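Local structure of phiAB6 tailspike (Unidentified phage, 5JS4) at residues L324-P335 against K350-D358. The protein probably binds and cleaves the exopolysaccharide of Acinetobacter baumannii as the trimeric, beta-helical tailspike of a bacteriophage. Sequence-based numbering, arbitrary orientation.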
loop_
_atom_site.group_PDB
_atom_site.type_symbol
_atom_site.label_atom_id
_atom_site.label_comp_id
_atom_site.label_asym_id
_atom_site.label_seq_id
_atom_site.Cartn_x
_atom_site.Cartn_y
_atom_site.Cartn_z
ATOM N N LEU A 324 -15.576 40.487 1.659
ATOM C CA LEU A 324 -15.171 39.078 1.550
ATOM C C LEU A 324 -16.349 38.096 1.515
ATOM O O LEU A 324 -16.156 36.921 1.200
ATOM C CB LEU A 324 -14.214 38.706 2.689
ATOM C CG LEU A 324 -12.786 39.250 2.568
ATOM C CD1 LEU A 324 -12.036 39.087 3.880
ATOM C CD2 LEU A 324 -12.027 38.577 1.432
ATOM N N GLN A 325 -17.558 38.564 1.826
ATOM C CA GLN A 325 -18.736 37.688 1.841
ATOM C C GLN A 325 -18.905 36.962 0.507
ATOM O O GLN A 325 -18.933 37.594 -0.550
ATOM C CB GLN A 325 -20.010 38.481 2.153
ATOM C CG GLN A 325 -21.239 37.605 2.363
ATOM C CD GLN A 325 -22.480 38.395 2.738
ATOM O OE1 GLN A 325 -22.603 39.574 2.407
ATOM N NE2 GLN A 325 -23.413 37.743 3.425
ATOM N N GLY A 326 -19.003 35.635 0.565
ATOM C CA GLY A 326 -19.231 34.816 -0.624
ATOM C C GLY A 326 -18.044 34.705 -1.565
ATOM O O GLY A 326 -18.195 34.258 -2.701
ATOM N N LYS A 327 -16.861 35.104 -1.101
ATOM C CA LYS A 327 -15.663 35.112 -1.941
ATOM C C LYS A 327 -14.551 34.280 -1.325
ATOM O O LYS A 327 -14.638 33.861 -0.170
ATOM C CB LYS A 327 -15.157 36.542 -2.137
ATOM C CG LYS A 327 -16.103 37.448 -2.906
ATOM C CD LYS A 327 -15.491 38.828 -3.071
ATOM C CE LYS A 327 -16.497 39.842 -3.593
ATOM N NZ LYS A 327 -16.096 41.236 -3.252
ATOM N N THR A 328 -13.507 34.047 -2.112
ATOM C CA THR A 328 -12.290 33.416 -1.612
ATOM C C THR A 328 -11.274 34.500 -1.240
ATOM O O THR A 328 -11.065 35.446 -1.999
ATOM C CB THR A 328 -11.672 32.459 -2.645
ATOM O OG1 THR A 328 -12.694 31.630 -3.212
ATOM C CG2 THR A 328 -10.623 31.580 -1.977
ATOM N N ALA A 329 -10.645 34.349 -0.076
ATOM C CA ALA A 329 -9.739 35.371 0.463
ATOM C C ALA A 329 -8.493 35.565 -0.398
ATOM O O ALA A 329 -8.058 36.693 -0.625
ATOM C CB ALA A 329 -9.342 35.027 1.890
ATOM N N PHE A 330 -7.921 34.456 -0.857
ATOM C CA PHE A 330 -6.760 34.470 -1.740
ATOM C C PHE A 330 -7.120 33.839 -3.078
ATOM O O PHE A 330 -7.627 32.717 -3.117
ATOM C CB PHE A 330 -5.614 33.672 -1.122
ATOM C CG PHE A 330 -4.889 34.388 -0.026
ATOM C CD1 PHE A 330 -3.876 35.287 -0.318
ATOM C CD2 PHE A 330 -5.197 34.144 1.302
ATOM C CE1 PHE A 330 -3.193 35.941 0.689
ATOM C CE2 PHE A 330 -4.517 34.795 2.316
ATOM C CZ PHE A 330 -3.512 35.695 2.008
ATOM N N ILE A 331 -6.846 34.546 -4.170
ATOM C CA ILE A 331 -7.045 33.994 -5.508
ATOM C C ILE A 331 -5.720 33.904 -6.263
ATOM O O ILE A 331 -4.737 34.547 -5.889
ATOM C CB ILE A 331 -8.088 34.794 -6.324
ATOM C CG1 ILE A 331 -7.657 36.257 -6.510
ATOM C CG2 ILE A 331 -9.445 34.712 -5.640
ATOM C CD1 ILE A 331 -8.488 37.018 -7.526
ATOM N N ASN A 332 -5.709 33.086 -7.314
ATOM C CA ASN A 332 -4.553 32.927 -8.207
ATOM C C ASN A 332 -3.278 32.494 -7.490
ATOM O O ASN A 332 -2.183 32.976 -7.783
ATOM C CB ASN A 332 -4.308 34.210 -9.009
ATOM C CG ASN A 332 -5.464 34.545 -9.932
ATOM O OD1 ASN A 332 -6.033 33.663 -10.576
ATOM N ND2 ASN A 332 -5.810 35.822 -10.007
ATOM N N CYS A 333 -3.428 31.566 -6.555
ATOM C CA CYS A 333 -2.282 31.023 -5.850
ATOM C C CYS A 333 -1.398 30.255 -6.818
ATOM O O CYS A 333 -1.891 29.600 -7.732
ATOM C CB CYS A 333 -2.739 30.097 -4.726
ATOM S SG CYS A 333 -1.400 29.504 -3.673
ATOM N N GLY A 334 -0.090 30.346 -6.606
ATOM C CA GLY A 334 0.881 29.547 -7.344
ATOM C C GLY A 334 0.886 28.101 -6.877
ATOM O O GLY A 334 -0.010 27.674 -6.152
ATOM N N PRO A 335 1.916 27.335 -7.272
ATOM C CA PRO A 335 1.949 25.890 -7.027
ATOM C C PRO A 335 2.368 25.465 -5.617
ATOM O O PRO A 335 2.557 24.277 -5.382
ATOM C CB PRO A 335 2.987 25.401 -8.040
ATOM C CG PRO A 335 3.927 26.547 -8.172
ATOM C CD PRO A 335 3.086 27.786 -8.048
ATOM N N LYS A 350 -21.137 33.537 6.358
ATOM C CA LYS A 350 -20.730 34.527 5.356
ATOM C C LYS A 350 -20.066 33.906 4.126
ATOM O O LYS A 350 -19.698 34.621 3.193
ATOM C CB LYS A 350 -19.792 35.562 5.989
ATOM C CG LYS A 350 -20.397 36.322 7.162
ATOM C CD LYS A 350 -21.614 37.131 6.740
ATOM C CE LYS A 350 -22.132 38.001 7.873
ATOM N NZ LYS A 350 -23.371 38.725 7.476
ATOM N N GLN A 351 -19.922 32.581 4.128
ATOM C CA GLN A 351 -19.382 31.844 2.985
ATOM C C GLN A 351 -18.060 32.430 2.485
ATOM O O GLN A 351 -17.907 32.745 1.302
ATOM C CB GLN A 351 -20.411 31.776 1.852
ATOM C CG GLN A 351 -21.680 31.031 2.238
ATOM C CD GLN A 351 -22.527 30.621 1.043
ATOM O OE1 GLN A 351 -22.055 30.595 -0.095
ATOM N NE2 GLN A 351 -23.785 30.283 1.304
ATOM N N VAL A 352 -17.113 32.585 3.403
ATOM C CA VAL A 352 -15.776 33.048 3.062
ATOM C C VAL A 352 -14.882 31.822 2.925
ATOM O O VAL A 352 -14.732 31.054 3.870
ATOM C CB VAL A 352 -15.210 33.999 4.135
ATOM C CG1 VAL A 352 -13.831 34.501 3.732
ATOM C CG2 VAL A 352 -16.151 35.178 4.352
ATOM N N SER A 353 -14.312 31.631 1.739
ATOM C CA SER A 353 -13.394 30.517 1.486
ATOM C C SER A 353 -11.958 31.028 1.560
ATOM O O SER A 353 -11.730 32.235 1.477
ATOM C CB SER A 353 -13.696 29.884 0.128
ATOM O OG SER A 353 -14.959 29.233 0.158
ATOM N N PHE A 354 -10.985 30.130 1.734
ATOM C CA PHE A 354 -9.613 30.585 1.991
ATOM C C PHE A 354 -8.790 30.868 0.736
ATOM O O PHE A 354 -8.360 32.001 0.534
ATOM C CB PHE A 354 -8.837 29.636 2.917
ATOM C CG PHE A 354 -7.408 30.056 3.137
ATOM C CD1 PHE A 354 -7.109 31.351 3.551
ATOM C CD2 PHE A 354 -6.358 29.172 2.920
ATOM C CE1 PHE A 354 -5.801 31.757 3.742
ATOM C CE2 PHE A 354 -5.045 29.572 3.114
ATOM C CZ PHE A 354 -4.767 30.868 3.523
ATOM N N ILE A 355 -8.555 29.855 -0.094
ATOM C CA ILE A 355 -7.597 30.005 -1.188
ATOM C C ILE A 355 -7.975 29.225 -2.451
ATOM O O ILE A 355 -8.465 28.096 -2.379
ATOM C CB ILE A 355 -6.178 29.621 -0.698
ATOM C CG1 ILE A 355 -5.104 30.080 -1.688
ATOM C CG2 ILE A 355 -6.090 28.128 -0.402
ATOM C CD1 ILE A 355 -3.757 30.308 -1.039
ATOM N N GLU A 356 -7.755 29.859 -3.602
ATOM C CA GLU A 356 -7.957 29.235 -4.903
ATOM C C GLU A 356 -6.607 28.908 -5.519
ATOM O O GLU A 356 -5.741 29.779 -5.628
ATOM C CB GLU A 356 -8.756 30.146 -5.833
ATOM C CG GLU A 356 -10.194 30.323 -5.381
ATOM C CD GLU A 356 -11.016 31.219 -6.280
ATOM O OE1 GLU A 356 -10.586 31.508 -7.415
ATOM O OE2 GLU A 356 -12.111 31.625 -5.839
ATOM N N ILE A 357 -6.441 27.650 -5.913
ATOM C CA ILE A 357 -5.190 27.159 -6.485
ATOM C C ILE A 357 -5.516 26.269 -7.686
ATOM O O ILE A 357 -6.471 25.497 -7.647
ATOM C CB ILE A 357 -4.350 26.403 -5.426
ATOM C CG1 ILE A 357 -3.000 25.985 -6.014
ATOM C CG2 ILE A 357 -5.111 25.202 -4.867
ATOM C CD1 ILE A 357 -2.017 25.446 -4.993
ATOM N N ASP A 358 -4.742 26.388 -8.760
ATOM C CA ASP A 358 -5.010 25.593 -9.954
ATOM C C ASP A 358 -4.678 24.120 -9.720
ATOM O O ASP A 358 -3.741 23.783 -8.987
ATOM C CB ASP A 358 -4.236 26.122 -11.159
ATOM C CG ASP A 358 -4.746 25.545 -12.465
ATOM O OD1 ASP A 358 -5.843 25.946 -12.911
ATOM O OD2 ASP A 358 -4.058 24.683 -13.038
HETATM O O HOH W 1 -13.569 34.231 -5.045
HETATM O O HOH W 2 -8.001 31.878 -8.574
HETATM O O HOH W 3 -1.540 27.374 -9.256
#
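Thr328 and Glu356 meet on the outer face of two neighbouring parallel strands. The Thr328 hydroxyl donates to Glu356 OE2, with OG1 2.7 Å from OE2, reaching that oxygen on its anti side and 16° out of the carboxylate plane. Glu356, extended beyond CG, reaches across towards the neighbouring strand and crosses the threonine side chain at an angle, bringing CG and CD against it as well, while Ile331 CG2 touches the carboxylate end. Two waters fix the rotation of the carboxylate further: water 1 links OE2 to Thr328 N, and water 2 links OE1 to Asn332 N. With Thr328 CG2 anti to the backbone N, the methyl group presses on the backbone of the partner strand, 3.3 Å from Ile355 N.

The two strands are successive rungs of the right-handed parallel beta-helix of pectate lyase-like proteins, stacked in a sheet between strands 290-291 and 374-379. Main-chain bonds hold the register, Ser353 N to Lys327 O and Glu356 N to Phe330 O among them, and where the chain turns at Ala329 and Phe330, consecutive amides donate to Ser353 O and Phe354 O.

Inside the coil, the rings of Phe330 and Phe354 point the same way, side by side but strongly inclined, their planes at 78° and Phe330 CD2 3.5 Å from Phe354 CE1. Phe354 O lies in plane at the edge of the Phe330 ring; strand 340-345 and Phe372 pack against Phe354. Ile355 sends CG1 to Phe330 CB (3.7 Å), and its CD1 goes on to Cys333 SG (3.6 Å), a sulfur that chi1 of -174° sets anti to the backbone N. Ile357 CD1 ends 3.2 Å from Gly334 O. At the other end, Val352 CG2 rests on Leu324 O, the carbonyl that closes a type II turn by accepting from Lys327 N.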